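Local coordinates for PDZ domain protein (Parabacteroides distasonis, PDB 4L8N) that is of unknown function but joins N- and C-terminal PDZ domains to a DUF4136 domain and binds magnesium, at residues A[114-119]-A[359-364]; A[105-110]-A[411-416]; A[366-371]-A[388-393]; A[121-126]-A[302-307]. One frame throughout, in Å; residues are numbered along the deposited sequence.

How the interactions relate
Interactions 1, 2 and 4 follow the chain from helix 107-113 through the turn 114-119 to the start of strand 123-135, and each ties this short passage to a later part of the protein. Interaction 2 is fully buried, with leucines and a phenylalanine beside one carboxylate-phenol bond. Interaction 1 is partly buried and aromatic. Interaction 4, also partly buried, lies nearest the centre of the chain and rests on backbone bonds between strands. Interaction 3, farthest out, is local and irregular; it shares helix 354-367 with interaction 1, and W390 NE1 bonds to Y117 O. Y415 OH, bonded to T122 OG1, joins interactions 2 and 4.

Interaction 1: A[114-119]-A[359-364]; sequences YAMYSL and SAYKRF
Y114, Y117, Y361 and F364 build an aromatic cluster in which the turn following helix 107-113 packs against helix 354-367. Y361 is the central piece. Its CG lies anti to the backbone N (chi1 178°), which carries the ring out from its helix to meet both tyrosines of the turn, Y114 over a face and Y117 at an edge. Y114 turns its edge to that face of Y361, its CD1 standing off-centre toward the rim of the ring, 3.4 Å from Y361 CD1. The next pair reverses the roles: Y361 points its own edge at the face of Y117, with planes at 82° and Y361 CE1 above the middle of the Y117 ring, 3.9 Å from Y117 CE1. Y117 in turn offers an edge to the face of F364, an offset T-shaped pair whose closest atoms are Y117 CD1 and F364 CE2 at 3.5 Å.

A tyrosine suits position 361 because its hydroxyl reaches the backbone of the turn. M116 N donates to Y361 OH over 2.9 Å, a distinctly bent bond (136°), while the CB of M116, a selenomethionine, crosses beside the same oxygen. The 3-10 turn uses the N-H groups of Y117 and S118 for its own bonds to Y114 O and A115 O, so Y361 serves an amide ahead of them. F364, one helical turn on from Y361, needs no polar end and is buried.

Beyond the cluster, Y114 meets the ring of F411 and lies close to a bound methylpentanediol, probably from the crystallisation liquor, Y117 touches Y415, and the turn leads on to strand 123-135.

Interaction 2: A[105-110]-A[411-416]; sequences ITEDQL and FSYLYY
L110 lays its CD2 methyl over the middle of the F411 ring, 4.1 Å from the ring centroid and almost on the normal, a CH-pi contact. The other methyl, CD1, reaches the rim at F411 CE1. From the same leucine, CB meets L414 CD1 at 3.6 Å, while L414 CD2 turns to E107 CB. The two branches of L414 therefore divide between successive turns of the helix, a task for which a forked aliphatic side chain is well shaped.

The buried polar group beside them is E107. Its extended chain crosses Y413 at about a right angle, and Y413 OH donates 2.6 Å to E107 OE2, on the anti lone pair, with the oxygen near the plane of the tyrosine ring. Y413 OH also bonds to Y314. T310 OG1 shares OE2, and G311 N bonds to OE1, so both carboxylate oxygens are satisfied, and these bonds would probably stabilise the negative charge.

The start of helix 107-113 thus packs on the 3-10 turn 412-414, between helix 395-402 and strand 429-435. A capping box starts the helix: Q109 N bonds to T106 OG1, and T106 N returns 2.8 Å to Q109 OE1, the reciprocal pairing characteristic of a helix N-terminus.

Interaction 3: A[366-371]-A[388-393]; sequences TNTMQY and MFWDVF. With EOH (ethanol), chain B.
T368 and Y371 meet the rim of W390, whose six-membered ring abuts the turn that follows helix 354-367. T368 OG1 lies 3.3 Å from W390 CH2, near the plane of the indole, and Y371 O also stands at the ring edge, while Y371 CB packs more loosely against W390 CE3. One residue on, D391 N donates to Y371 O at 2.8 Å, a nearly straight bond (165°) that arrives in the carbonyl plane and ties the two backbones together. Elsewhere the exposed M369 touches the buried M388, both selenomethionines, through their methyls, CE to CE 3.5 Å. M369 gets there by folding back at chi2 and chi3, its flexible chain undoing a CB that points the other way.

An Asx turn shapes the loop here. D391 CG, anti to the backbone N (chi1 -180°), lies beside the carbonyl carbon, which brings OD1 to the following backbone, where F393 N donates to it at 2.9 Å. Aspartate is a standard choice for such a turn because its short side chain bends back on the following backbone.

A second shell sets the first. F364 O holds T368 OG1 through a hydrogen bond, Y117 O accepts from W390 NE1, and R372 makes a cation-pi contact with the indole. Helix 395-402 touches T368, Y371 and W390. At the exposed margin the O of an ethanol, probably from the crystallisation liquor, donates to M369 O over 3.2 Å.

Interaction 4: A[121-126]-A[302-307]; sequences TTNEQE and VSKKTY
N123 and K304 face each other as a hydrogen-bonded pair of an antiparallel ladder, which joins strands 123-135 and 298-309 inside the large mixed sheet. Their side chains rise on the same face and slant across one another, N123 ND2 coming to 3.4 Å from K304 CE. The lysine is drawn out straight beyond CG, so its methylenes run past T121 O. It is long enough for NZ to reach back to E120 O, and the short asparagine amide serves L119 O through ND2; both supply donors to carbonyls of the preceding turn.

On the opposite face E124 and S303 form the non-hydrogen-bonded pair. Here the backbones approach closely, CA to CA 4.4 Å, and a small serine fits, its OG beside E124 CG at 3.5 Å. Next along, Q125 and V302 return to the face of N123; Q125 packs on M223 and V302 on Y216, both of the second subunit. At the other end T122 CG2 leans on K305 CG, and T121 CB on T306 CB.

The backbone bonds differ in quality. Q125 N to V302 O and V302 N to Q125 O (2.8 Å) are straight, whereas N123 N meets K304 O at 3.2 Å and 138°, from above the carbonyl plane, where the ladder begins. Q125 NE2 donates 2.9 Å to N123 OD1, and a water gives one hydrogen to N123 OD1 (2.7 Å) and the other to V302 O (3.1 Å).

Interaction 1: A[114-119]-A[359-364]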
# COMPACT_ATOMS: atom_id res chain seq x y z
N TYR A 114 -2.87 34.34 20.26
CA TYR A 114 -1.64 34.50 21.04
C TYR A 114 -0.99 33.12 21.39
O TYR A 114 -0.27 33.01 22.38
CB TYR A 114 -1.94 35.29 22.32
CG TYR A 114 -2.11 36.79 22.15
CD1 TYR A 114 -1.01 37.64 22.17
CD2 TYR A 114 -3.38 37.36 22.11
CE1 TYR A 114 -1.16 39.02 22.08
CE2 TYR A 114 -3.54 38.74 21.99
CZ TYR A 114 -2.43 39.57 21.98
OH TYR A 114 -2.58 40.93 21.89
N ALA A 115 -1.20 32.09 20.55
CA ALA A 115 -0.73 30.71 20.76
C ALA A 115 0.80 30.58 20.92
O ALA A 115 1.27 29.64 21.57
CB ALA A 115 -1.19 29.82 19.63
N MSE A 116 1.57 31.51 20.37
CA MSE A 116 2.99 31.36 20.46
C MSE A 116 3.54 31.74 21.83
O MSE A 116 4.69 31.44 22.12
CB MSE A 116 3.69 32.02 19.30
CG MSE A 116 3.67 31.09 18.09
SE MSE A 116 4.33 31.94 16.54
CE MSE A 116 3.06 31.12 15.18
N TYR A 117 2.68 32.21 22.73
CA TYR A 117 3.06 32.36 24.13
C TYR A 117 3.24 30.95 24.70
O TYR A 117 4.10 30.72 25.56
CB TYR A 117 1.96 33.08 24.92
CG TYR A 117 1.83 34.58 24.80
CD1 TYR A 117 2.95 35.40 24.70
CD2 TYR A 117 0.59 35.20 24.96
CE1 TYR A 117 2.84 36.79 24.67
CE2 TYR A 117 0.47 36.59 24.95
CZ TYR A 117 1.59 37.38 24.79
OH TYR A 117 1.45 38.75 24.74
N SER A 118 2.39 30.00 24.22
CA SER A 118 2.36 28.63 24.71
C SER A 118 2.04 27.59 23.63
O SER A 118 0.96 26.99 23.67
CB SER A 118 1.35 28.53 25.84
OG SER A 118 1.54 27.31 26.53
N LEU A 119 3.01 27.30 22.72
CA LEU A 119 2.84 26.28 21.67
C LEU A 119 2.71 24.89 22.27
O LEU A 119 2.08 24.02 21.68
CB LEU A 119 3.99 26.29 20.65
CG LEU A 119 3.95 27.33 19.55
CD1 LEU A 119 5.06 27.07 18.55
CD2 LEU A 119 2.63 27.32 18.81
N SER A 359 1.39 44.30 16.46
CA SER A 359 2.80 44.68 16.26
C SER A 359 3.67 44.34 17.48
O SER A 359 4.74 43.75 17.32
CB SER A 359 2.91 46.17 15.95
OG SER A 359 2.15 46.48 14.80
N ALA A 360 3.20 44.71 18.69
CA ALA A 360 3.86 44.47 19.98
C ALA A 360 4.12 42.97 20.21
O ALA A 360 5.19 42.60 20.71
CB ALA A 360 3.02 45.05 21.10
N TYR A 361 3.17 42.10 19.78
CA TYR A 361 3.25 40.65 19.88
C TYR A 361 4.30 40.09 18.91
O TYR A 361 5.09 39.23 19.30
CB TYR A 361 1.86 40.02 19.61
CG TYR A 361 1.82 38.51 19.64
CD1 TYR A 361 2.08 37.81 20.81
CD2 TYR A 361 1.48 37.79 18.50
CE1 TYR A 361 2.00 36.41 20.85
CE2 TYR A 361 1.41 36.40 18.52
CZ TYR A 361 1.67 35.71 19.70
OH TYR A 361 1.63 34.34 19.73
N LYS A 362 4.29 40.58 17.65
CA LYS A 362 5.24 40.19 16.59
C LYS A 362 6.67 40.54 17.02
O LYS A 362 7.59 39.80 16.70
CB LYS A 362 4.90 40.89 15.25
CG LYS A 362 3.63 40.39 14.57
CD LYS A 362 3.45 41.00 13.19
CE LYS A 362 2.00 41.13 12.80
NZ LYS A 362 1.40 42.41 13.28
N ARG A 363 6.83 41.64 17.77
CA ARG A 363 8.12 42.08 18.31
C ARG A 363 8.63 41.09 19.36
O ARG A 363 9.82 40.79 19.37
CB ARG A 363 8.01 43.48 18.90
CG ARG A 363 8.15 44.57 17.85
CD ARG A 363 7.99 45.93 18.49
NE ARG A 363 6.68 46.51 18.18
CZ ARG A 363 5.92 47.16 19.05
NH1 ARG A 363 6.32 47.31 20.31
NH2 ARG A 363 4.74 47.65 18.68
N PHE A 364 7.71 40.56 20.23
CA PHE A 364 8.00 39.56 21.27
C PHE A 364 8.48 38.23 20.67
O PHE A 364 9.37 37.60 21.22
CB PHE A 364 6.76 39.31 22.18
CG PHE A 364 6.80 38.04 23.02
CD1 PHE A 364 7.56 37.98 24.19
CD2 PHE A 364 6.10 36.90 22.63
CE1 PHE A 364 7.63 36.80 24.94
CE2 PHE A 364 6.17 35.73 23.39
CZ PHE A 364 6.92 35.69 24.54

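Interaction 2: A[105-110]-A[411-416]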
# COMPACT_ATOMS: atom_id res chain seq x y z
N ILE A 105 -15.02 39.16 20.62
CA ILE A 105 -13.78 38.41 20.50
C ILE A 105 -13.72 37.62 21.79
O ILE A 105 -13.72 38.21 22.88
CB ILE A 105 -12.50 39.27 20.21
CG1 ILE A 105 -12.60 40.05 18.89
CG2 ILE A 105 -11.22 38.41 20.23
CD1 ILE A 105 -12.80 39.21 17.54
N THR A 106 -13.78 36.29 21.68
CA THR A 106 -13.79 35.41 22.83
C THR A 106 -12.38 35.05 23.25
O THR A 106 -11.43 35.15 22.46
CB THR A 106 -14.60 34.14 22.53
OG1 THR A 106 -13.91 33.34 21.59
CG2 THR A 106 -16.00 34.43 22.06
N GLU A 107 -12.24 34.58 24.50
CA GLU A 107 -10.98 34.11 25.05
C GLU A 107 -10.48 32.88 24.27
O GLU A 107 -9.28 32.71 24.14
CB GLU A 107 -11.10 33.81 26.55
CG GLU A 107 -11.26 35.07 27.39
CD GLU A 107 -11.56 34.81 28.85
OE1 GLU A 107 -12.28 33.84 29.17
OE2 GLU A 107 -11.05 35.59 29.69
N ASP A 108 -11.39 32.08 23.69
CA ASP A 108 -11.04 30.93 22.85
C ASP A 108 -10.32 31.44 21.58
O ASP A 108 -9.27 30.90 21.19
CB ASP A 108 -12.30 30.11 22.50
CG ASP A 108 -12.05 28.97 21.55
OD1 ASP A 108 -11.62 27.88 22.02
OD2 ASP A 108 -12.30 29.14 20.33
N GLN A 109 -10.85 32.51 20.97
CA GLN A 109 -10.26 33.11 19.77
C GLN A 109 -8.87 33.68 20.08
O GLN A 109 -7.91 33.36 19.37
CB GLN A 109 -11.19 34.18 19.18
CG GLN A 109 -12.50 33.63 18.60
CD GLN A 109 -13.44 34.74 18.23
OE1 GLN A 109 -14.08 35.38 19.08
NE2 GLN A 109 -13.53 35.03 16.94
N LEU A 110 -8.75 34.46 21.18
CA LEU A 110 -7.51 35.09 21.63
C LEU A 110 -6.44 34.06 22.02
O LEU A 110 -5.25 34.30 21.77
CB LEU A 110 -7.79 36.04 22.80
CG LEU A 110 -8.58 37.31 22.48
CD1 LEU A 110 -9.26 37.86 23.71
CD2 LEU A 110 -7.71 38.38 21.82
N PHE A 411 -3.06 40.44 27.22
CA PHE A 411 -3.74 39.18 26.97
C PHE A 411 -2.92 37.97 27.40
O PHE A 411 -3.45 36.86 27.39
CB PHE A 411 -4.15 39.08 25.51
CG PHE A 411 -5.23 40.06 25.09
CD1 PHE A 411 -6.55 39.89 25.50
CD2 PHE A 411 -4.93 41.13 24.25
CE1 PHE A 411 -7.54 40.80 25.11
CE2 PHE A 411 -5.93 42.02 23.84
CZ PHE A 411 -7.23 41.85 24.27
N SER A 412 -1.68 38.16 27.87
CA SER A 412 -0.84 37.03 28.33
C SER A 412 -1.46 36.29 29.55
O SER A 412 -1.01 35.19 29.87
CB SER A 412 0.59 37.48 28.65
OG SER A 412 0.63 38.27 29.82
N TYR A 413 -2.48 36.87 30.20
CA TYR A 413 -3.23 36.30 31.33
C TYR A 413 -3.86 34.95 30.91
O TYR A 413 -4.05 34.07 31.75
CB TYR A 413 -4.31 37.30 31.85
CG TYR A 413 -5.62 37.31 31.07
CD1 TYR A 413 -6.66 36.44 31.41
CD2 TYR A 413 -5.82 38.19 30.02
CE1 TYR A 413 -7.85 36.43 30.69
CE2 TYR A 413 -7.01 38.19 29.29
CZ TYR A 413 -8.03 37.31 29.63
OH TYR A 413 -9.21 37.32 28.94
N LEU A 414 -4.17 34.81 29.62
CA LEU A 414 -4.72 33.59 29.03
C LEU A 414 -3.79 32.42 29.27
O LEU A 414 -4.27 31.28 29.31
CB LEU A 414 -4.94 33.78 27.52
CG LEU A 414 -6.08 34.75 27.14
CD1 LEU A 414 -5.90 35.23 25.73
CD2 LEU A 414 -7.46 34.14 27.37
N TYR A 415 -2.47 32.69 29.47
CA TYR A 415 -1.48 31.64 29.70
C TYR A 415 -0.76 31.81 31.06
O TYR A 415 0.34 31.31 31.23
CB TYR A 415 -0.48 31.58 28.52
CG TYR A 415 -1.13 31.11 27.23
CD1 TYR A 415 -1.62 29.81 27.11
CD2 TYR A 415 -1.33 31.99 26.17
CE1 TYR A 415 -2.23 29.38 25.93
CE2 TYR A 415 -1.96 31.58 24.99
CZ TYR A 415 -2.39 30.26 24.87
OH TYR A 415 -2.97 29.81 23.71
N TYR A 416 -1.44 32.41 32.05
CA TYR A 416 -0.87 32.65 33.37
C TYR A 416 -0.64 31.39 34.22
O TYR A 416 0.00 31.49 35.27
CB TYR A 416 -1.70 33.66 34.15
CG TYR A 416 -1.01 34.99 34.20
CD1 TYR A 416 -0.36 35.50 33.07
CD2 TYR A 416 -0.92 35.71 35.38
CE1 TYR A 416 0.34 36.71 33.12
CE2 TYR A 416 -0.19 36.90 35.46
CZ TYR A 416 0.40 37.41 34.31
OH TYR A 416 1.07 38.61 34.35

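Interaction 3: A[366-371]-A[388-393]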
# COMPACT_ATOMS: atom_id res chain seq x y z
N THR A 366 9.92 37.75 17.77
CA THR A 366 11.19 38.10 17.14
C THR A 366 12.32 38.05 18.19
O THR A 366 13.30 37.32 18.03
CB THR A 366 11.03 39.52 16.50
OG1 THR A 366 10.31 39.40 15.27
CG2 THR A 366 12.36 40.24 16.25
N ASN A 367 12.13 38.83 19.27
CA ASN A 367 13.06 39.05 20.35
C ASN A 367 13.23 37.85 21.31
O ASN A 367 14.16 37.87 22.13
CB ASN A 367 12.64 40.29 21.12
CG ASN A 367 12.78 41.58 20.33
OD1 ASN A 367 13.56 41.69 19.38
ND2 ASN A 367 12.02 42.60 20.71
N THR A 368 12.38 36.79 21.18
CA THR A 368 12.50 35.61 22.04
C THR A 368 12.80 34.34 21.23
O THR A 368 12.83 33.26 21.81
CB THR A 368 11.28 35.42 22.94
OG1 THR A 368 10.11 35.21 22.15
CG2 THR A 368 11.08 36.56 23.90
N MSE A 369 13.06 34.47 19.90
CA MSE A 369 13.41 33.33 19.02
C MSE A 369 14.63 32.55 19.55
O MSE A 369 14.76 31.34 19.34
CB MSE A 369 13.70 33.79 17.58
CG MSE A 369 12.46 34.17 16.78
SE MSE A 369 11.07 32.84 16.74
CE MSE A 369 11.87 31.60 15.52
N GLN A 370 15.51 33.28 20.25
CA GLN A 370 16.73 32.82 20.91
C GLN A 370 16.45 31.86 22.08
O GLN A 370 17.34 31.07 22.44
CB GLN A 370 17.53 34.03 21.42
CG GLN A 370 16.68 35.15 22.02
CD GLN A 370 17.50 36.20 22.73
OE1 GLN A 370 18.65 35.97 23.17
NE2 GLN A 370 16.92 37.38 22.89
N TYR A 371 15.24 31.92 22.66
CA TYR A 371 14.84 31.10 23.80
C TYR A 371 14.01 29.87 23.41
O TYR A 371 13.55 29.14 24.29
CB TYR A 371 14.07 31.92 24.82
CG TYR A 371 14.71 33.21 25.28
CD1 TYR A 371 16.07 33.26 25.60
CD2 TYR A 371 13.95 34.36 25.50
CE1 TYR A 371 16.66 34.45 26.06
CE2 TYR A 371 14.53 35.54 25.96
CZ TYR A 371 15.88 35.58 26.24
OH TYR A 371 16.44 36.75 26.69
N MSE A 388 8.27 25.87 17.47
CA MSE A 388 9.21 25.37 18.47
C MSE A 388 8.68 25.64 19.86
O MSE A 388 8.09 26.71 20.10
CB MSE A 388 10.59 26.03 18.31
CG MSE A 388 11.31 25.63 17.03
SE MSE A 388 12.99 26.54 16.78
CE MSE A 388 12.39 28.25 16.45
N PHE A 389 8.91 24.71 20.78
CA PHE A 389 8.56 24.97 22.16
C PHE A 389 9.67 25.81 22.77
O PHE A 389 10.75 25.96 22.16
CB PHE A 389 8.33 23.68 22.96
CG PHE A 389 7.32 22.75 22.33
CD1 PHE A 389 6.09 23.23 21.90
CD2 PHE A 389 7.60 21.41 22.16
CE1 PHE A 389 5.16 22.38 21.31
CE2 PHE A 389 6.67 20.56 21.58
CZ PHE A 389 5.45 21.05 21.15
N TRP A 390 9.42 26.34 23.96
CA TRP A 390 10.42 27.09 24.67
C TRP A 390 11.51 26.15 25.18
O TRP A 390 11.25 24.97 25.44
CB TRP A 390 9.77 27.83 25.85
CG TRP A 390 8.74 28.85 25.48
CD1 TRP A 390 7.42 28.84 25.82
CD2 TRP A 390 8.95 30.06 24.74
NE1 TRP A 390 6.80 29.97 25.35
CE2 TRP A 390 7.71 30.73 24.66
CE3 TRP A 390 10.08 30.64 24.14
CZ2 TRP A 390 7.57 31.98 24.04
CZ3 TRP A 390 9.94 31.87 23.51
CH2 TRP A 390 8.69 32.52 23.46
N ASP A 391 12.72 26.65 25.31
CA ASP A 391 13.81 25.87 25.83
C ASP A 391 13.60 25.83 27.34
O ASP A 391 13.42 26.88 27.97
CB ASP A 391 15.14 26.52 25.41
CG ASP A 391 16.42 25.84 25.87
OD1 ASP A 391 16.61 25.70 27.10
OD2 ASP A 391 17.28 25.56 25.01
N VAL A 392 13.59 24.61 27.91
CA VAL A 392 13.35 24.36 29.33
C VAL A 392 14.38 25.08 30.26
O VAL A 392 14.04 25.36 31.40
CB VAL A 392 13.27 22.85 29.64
CG1 VAL A 392 12.74 22.61 31.05
CG2 VAL A 392 12.35 22.15 28.63
N PHE A 393 15.58 25.44 29.78
CA PHE A 393 16.56 26.11 30.64
C PHE A 393 16.47 27.66 30.54
O PHE A 393 17.24 28.38 31.18
CB PHE A 393 18.00 25.62 30.34
CG PHE A 393 18.09 24.11 30.36
CD1 PHE A 393 18.07 23.41 31.56
CD2 PHE A 393 18.09 23.38 29.17
CE1 PHE A 393 18.05 22.00 31.58
CE2 PHE A 393 18.08 21.98 29.19
CZ PHE A 393 18.07 21.30 30.39
C1 EOH B . 16.68 29.90 16.11
C2 EOH B . 17.67 31.03 16.43
O EOH B . 16.33 29.35 17.36

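Interaction 4: A[121-126]-A[302-307]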
# COMPACT_ATOMS: atom_id res chain seq x y z
N THR A 121 0.95 24.06 24.70
CA THR A 121 -0.43 23.78 25.07
C THR A 121 -1.41 24.04 23.92
O THR A 121 -2.47 23.41 23.90
CB THR A 121 -0.84 24.62 26.30
OG1 THR A 121 -0.81 26.02 26.00
CG2 THR A 121 0.02 24.33 27.52
N THR A 122 -1.08 24.97 22.98
CA THR A 122 -2.01 25.39 21.93
C THR A 122 -1.44 25.30 20.53
O THR A 122 -0.77 26.23 20.07
CB THR A 122 -2.46 26.83 22.21
OG1 THR A 122 -2.84 26.92 23.60
CG2 THR A 122 -3.59 27.31 21.28
N ASN A 123 -1.76 24.21 19.84
CA ASN A 123 -1.30 24.00 18.46
C ASN A 123 -2.19 23.05 17.69
O ASN A 123 -3.03 22.36 18.28
CB ASN A 123 0.17 23.49 18.43
CG ASN A 123 0.40 22.12 19.01
OD1 ASN A 123 0.13 21.08 18.38
ND2 ASN A 123 0.99 22.08 20.19
N GLU A 124 -1.96 22.98 16.38
CA GLU A 124 -2.64 22.09 15.46
C GLU A 124 -1.63 21.34 14.64
O GLU A 124 -0.71 21.94 14.08
CB GLU A 124 -3.60 22.84 14.53
CG GLU A 124 -4.79 23.48 15.23
CD GLU A 124 -5.36 24.60 14.38
OE1 GLU A 124 -4.57 25.46 13.93
OE2 GLU A 124 -6.59 24.59 14.15
N GLN A 125 -1.80 20.03 14.53
CA GLN A 125 -0.91 19.20 13.75
C GLN A 125 -1.73 18.16 12.98
O GLN A 125 -2.85 17.83 13.37
CB GLN A 125 0.12 18.52 14.65
CG GLN A 125 1.21 19.45 15.15
CD GLN A 125 2.11 18.73 16.11
OE1 GLN A 125 2.85 17.82 15.72
NE2 GLN A 125 2.04 19.10 17.38
N GLU A 126 -1.19 17.71 11.85
CA GLU A 126 -1.75 16.73 10.94
C GLU A 126 -0.78 15.61 10.77
O GLU A 126 0.43 15.82 10.87
CB GLU A 126 -2.02 17.35 9.56
CG GLU A 126 -3.24 18.25 9.47
CD GLU A 126 -3.22 19.24 8.30
OE1 GLU A 126 -2.16 19.40 7.66
OE2 GLU A 126 -4.27 19.88 8.07
N VAL A 302 -5.00 16.86 14.83
CA VAL A 302 -4.99 17.01 16.29
C VAL A 302 -4.92 18.51 16.63
O VAL A 302 -3.95 19.17 16.27
CB VAL A 302 -3.87 16.23 17.02
CG1 VAL A 302 -4.09 16.26 18.52
CG2 VAL A 302 -3.77 14.80 16.53
N SER A 303 -5.94 19.02 17.31
CA SER A 303 -6.04 20.41 17.75
C SER A 303 -6.09 20.43 19.25
O SER A 303 -7.08 19.98 19.83
CB SER A 303 -7.28 21.08 17.16
OG SER A 303 -7.27 21.07 15.75
N LYS A 304 -5.01 20.92 19.89
CA LYS A 304 -5.03 20.99 21.34
C LYS A 304 -5.03 22.46 21.76
O LYS A 304 -4.55 23.30 21.00
CB LYS A 304 -3.92 20.15 21.98
CG LYS A 304 -2.49 20.65 21.89
CD LYS A 304 -1.65 19.80 22.81
CE LYS A 304 -0.19 20.16 22.80
NZ LYS A 304 0.55 19.45 23.87
N LYS A 305 -5.65 22.77 22.90
CA LYS A 305 -5.73 24.14 23.44
C LYS A 305 -6.00 24.15 24.94
O LYS A 305 -6.90 23.45 25.42
CB LYS A 305 -6.81 24.97 22.73
CG LYS A 305 -6.89 26.44 23.17
CD LYS A 305 -8.05 27.23 22.54
CE LYS A 305 -7.89 27.34 21.04
NZ LYS A 305 -8.84 28.30 20.44
N THR A 306 -5.22 24.95 25.66
CA THR A 306 -5.40 25.18 27.08
C THR A 306 -5.26 26.66 27.31
O THR A 306 -4.27 27.24 26.89
CB THR A 306 -4.43 24.36 27.95
OG1 THR A 306 -4.58 22.97 27.64
CG2 THR A 306 -4.65 24.58 29.45
N TYR A 307 -6.24 27.27 27.96
CA TYR A 307 -6.18 28.69 28.28
C TYR A 307 -6.88 28.98 29.59
O TYR A 307 -7.69 28.17 30.05
CB TYR A 307 -6.77 29.55 27.13
CG TYR A 307 -8.25 29.36 26.86
CD1 TYR A 307 -8.70 28.36 26.00
CD2 TYR A 307 -9.19 30.27 27.35
CE1 TYR A 307 -10.06 28.20 25.73
CE2 TYR A 307 -10.55 30.14 27.03
CZ TYR A 307 -10.98 29.10 26.23
OH TYR A 307 -12.31 28.95 25.92
O HOH W 1 -3.15 21.88 25.93
O HOH W 2 -1.64 18.99 18.26